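Local coordinates for protein glutathione transferase (Mesorhizobium loti, PDB 1R9C) that confers fosfomycin resistance as a manganese-dependent homodimeric enzyme that catalyses the hydration of the antibiotic, at residues A[10-15]-A[111-116]. Sequence-based numbering, arbitrary orientation.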
loop_
_atom_site.group_PDB
_atom_site.type_symbol
_atom_site.label_atom_id
_atom_site.label_comp_id
_atom_site.label_asym_id
_atom_site.label_seq_id
_atom_site.Cartn_x
_atom_site.Cartn_y
_atom_site.Cartn_z
ATOM N N PHE A 10 2.557 0.377 -7.333
ATOM C CA PHE A 10 4.026 0.311 -7.326
ATOM C C PHE A 10 4.638 0.634 -8.683
ATOM O O PHE A 10 4.186 0.124 -9.703
ATOM C CB PHE A 10 4.470 -1.108 -6.913
ATOM C CG PHE A 10 3.822 -1.570 -5.618
ATOM C CD1 PHE A 10 2.782 -2.494 -5.634
ATOM C CD2 PHE A 10 4.208 -0.996 -4.411
ATOM C CE1 PHE A 10 2.149 -2.896 -4.443
ATOM C CE2 PHE A 10 3.583 -1.384 -3.220
ATOM C CZ PHE A 10 2.555 -2.314 -3.236
ATOM N N ILE A 11 5.696 1.442 -8.671
ATOM C CA ILE A 11 6.483 1.750 -9.857
ATOM C C ILE A 11 7.680 0.783 -9.849
ATOM O O ILE A 11 8.294 0.561 -8.809
ATOM C CB ILE A 11 6.974 3.193 -9.765
ATOM C CG1 ILE A 11 5.820 4.110 -9.307
ATOM C CG2 ILE A 11 7.776 3.611 -11.062
ATOM C CD1 ILE A 11 5.162 4.912 -10.377
ATOM N N VAL A 12 7.934 0.138 -10.988
ATOM C CA VAL A 12 8.914 -0.934 -11.071
ATOM C C VAL A 12 9.662 -0.771 -12.387
ATOM O O VAL A 12 9.107 -0.253 -13.359
ATOM C CB VAL A 12 8.237 -2.350 -10.986
ATOM C CG1 VAL A 12 7.532 -2.563 -9.624
ATOM C CG2 VAL A 12 7.277 -2.605 -12.179
ATOM N N ARG A 13 10.928 -1.176 -12.408
ATOM C CA ARG A 13 11.775 -1.051 -13.588
ATOM C C ARG A 13 11.370 -2.054 -14.677
ATOM O O ARG A 13 11.452 -1.749 -15.879
ATOM C CB ARG A 13 13.257 -1.256 -13.216
ATOM C CG ARG A 13 14.018 -0.013 -12.656
ATOM C CD ARG A 13 15.427 -0.334 -12.079
ATOM N NE ARG A 13 15.386 -1.386 -11.043
ATOM C CZ ARG A 13 16.449 -2.037 -10.563
ATOM N NH1 ARG A 13 17.672 -1.758 -10.996
ATOM N NH2 ARG A 13 16.288 -2.982 -9.641
ATOM N N ASP A 14 10.952 -3.241 -14.247
ATOM C CA ASP A 14 10.692 -4.372 -15.141
ATOM C C ASP A 14 9.316 -4.962 -14.865
ATOM O O ASP A 14 9.168 -5.791 -13.967
ATOM C CB ASP A 14 11.786 -5.440 -14.922
ATOM C CG ASP A 14 11.657 -6.646 -15.849
ATOM O OD1 ASP A 14 10.605 -6.833 -16.501
ATOM O OD2 ASP A 14 12.575 -7.492 -15.970
ATOM N N LEU A 15 8.331 -4.564 -15.665
ATOM C CA LEU A 15 6.960 -5.043 -15.512
ATOM C C LEU A 15 6.782 -6.557 -15.599
ATOM O O LEU A 15 5.857 -7.139 -14.980
ATOM C CB LEU A 15 6.085 -4.438 -16.612
ATOM C CG LEU A 15 5.323 -3.129 -16.483
ATOM C CD1 LEU A 15 4.239 -3.040 -17.571
ATOM C CD2 LEU A 15 4.698 -2.979 -15.126
ATOM N N ASP A 111 10.817 -6.908 -3.395
ATOM C CA ASP A 111 10.710 -7.215 -4.817
ATOM C C ASP A 111 11.995 -6.705 -5.491
ATOM O O ASP A 111 13.056 -6.564 -4.817
ATOM C CB ASP A 111 9.449 -6.552 -5.404
ATOM C CG ASP A 111 9.540 -5.029 -5.398
ATOM O OD1 ASP A 111 8.584 -4.385 -5.835
ATOM O OD2 ASP A 111 10.544 -4.397 -5.001
ATOM N N ASP A 112 11.937 -6.394 -6.795
ATOM C CA ASP A 112 13.183 -6.064 -7.502
ATOM C C ASP A 112 13.492 -4.576 -7.464
ATOM O O ASP A 112 14.465 -4.123 -8.062
ATOM C CB ASP A 112 13.129 -6.510 -8.972
ATOM C CG ASP A 112 13.293 -8.004 -9.152
ATOM O OD1 ASP A 112 13.881 -8.698 -8.276
ATOM O OD2 ASP A 112 12.878 -8.566 -10.183
ATOM N N ASP A 113 12.655 -3.809 -6.769
ATOM C CA ASP A 113 12.691 -2.348 -6.871
ATOM C C ASP A 113 12.703 -1.716 -5.469
ATOM O O ASP A 113 12.179 -0.634 -5.258
ATOM C CB ASP A 113 11.486 -1.869 -7.702
ATOM C CG ASP A 113 11.556 -2.339 -9.155
ATOM O OD1 ASP A 113 12.237 -1.683 -9.979
ATOM O OD2 ASP A 113 10.974 -3.369 -9.549
ATOM N N ASN A 114 13.304 -2.426 -4.511
ATOM C CA ASN A 114 13.402 -1.974 -3.125
ATOM C C ASN A 114 12.105 -1.804 -2.336
ATOM O O ASN A 114 12.131 -1.248 -1.261
ATOM C CB ASN A 114 14.300 -0.722 -3.011
ATOM C CG ASN A 114 15.693 -0.995 -3.496
ATOM O OD1 ASN A 114 16.172 -2.140 -3.424
ATOM N ND2 ASN A 114 16.359 0.031 -3.997
ATOM N N HIS A 115 10.980 -2.293 -2.841
ATOM C CA HIS A 115 9.768 -2.352 -2.031
ATOM C C HIS A 115 9.834 -3.527 -1.060
ATOM O O HIS A 115 10.132 -4.650 -1.481
ATOM C CB HIS A 115 8.520 -2.551 -2.896
ATOM C CG HIS A 115 8.362 -1.536 -3.991
ATOM N ND1 HIS A 115 8.428 -1.875 -5.326
ATOM C CD2 HIS A 115 8.054 -0.216 -3.954
ATOM C CE1 HIS A 115 8.219 -0.796 -6.067
ATOM N NE2 HIS A 115 8.004 0.229 -5.259
ATOM N N MET A 116 9.505 -3.277 0.210
ATOM C CA MET A 116 9.404 -4.364 1.200
ATOM C C MET A 116 7.950 -4.849 1.322
ATOM O O MET A 116 6.990 -4.044 1.419
ATOM C CB MET A 116 9.938 -3.932 2.571
ATOM C CG MET A 116 10.102 -5.068 3.618
ATOM S SD MET A 116 10.362 -4.436 5.313
ATOM C CE MET A 116 12.007 -4.145 5.163
HETATM O O HOH W 1 11.541 -4.451 -11.803
#
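Arg13 and Asp113 join the end of strand 5-12 to the hairpin loop between strands 106-110 and 116-120, linking the two sheets of this vicinal oxygen chelate (VOC) fold. Asp113 suits its place because a carboxylate has two acceptors for a chain leaving its strand: OD1 takes the backbone N of Arg13 at 2.8 Å, from above the carboxylate plane, while OD2 lies against Val12 CB and accepts from a water that also binds Asp14 N.

Arg13 crosses this carboxylate obliquely, guanidinium and carboxylate planes 82° apart. Its CB and CG pass beside Asp113 OD1, CB at 3.4 Å; CD draws off slightly, and a bend at chi3 (-55°) returns NE to OD1 in a weak hydrogen bond (3.3 Å), part of a salt bridge. CZ faces Asp112 O, to which NH2 donates a hydrogen bond (2.7 Å) in the guanidinium plane.

Farther along, the His115 ring receives the edge of Phe10 on one face, planes 60° apart, and its CE1 comes 3.1 Å from Ile11 O. Histidine fits here because both ring nitrogens are used: NE2 hydrogen-bonds to OD1 of Asn68 of the second subunit, and ND1 donates to the syn lone pair of Asp111 OD1 at 2.6 Å. Asp111 OD2 accepts from Asp113 N, closing an Asx turn, and from His115 N on the opposite face.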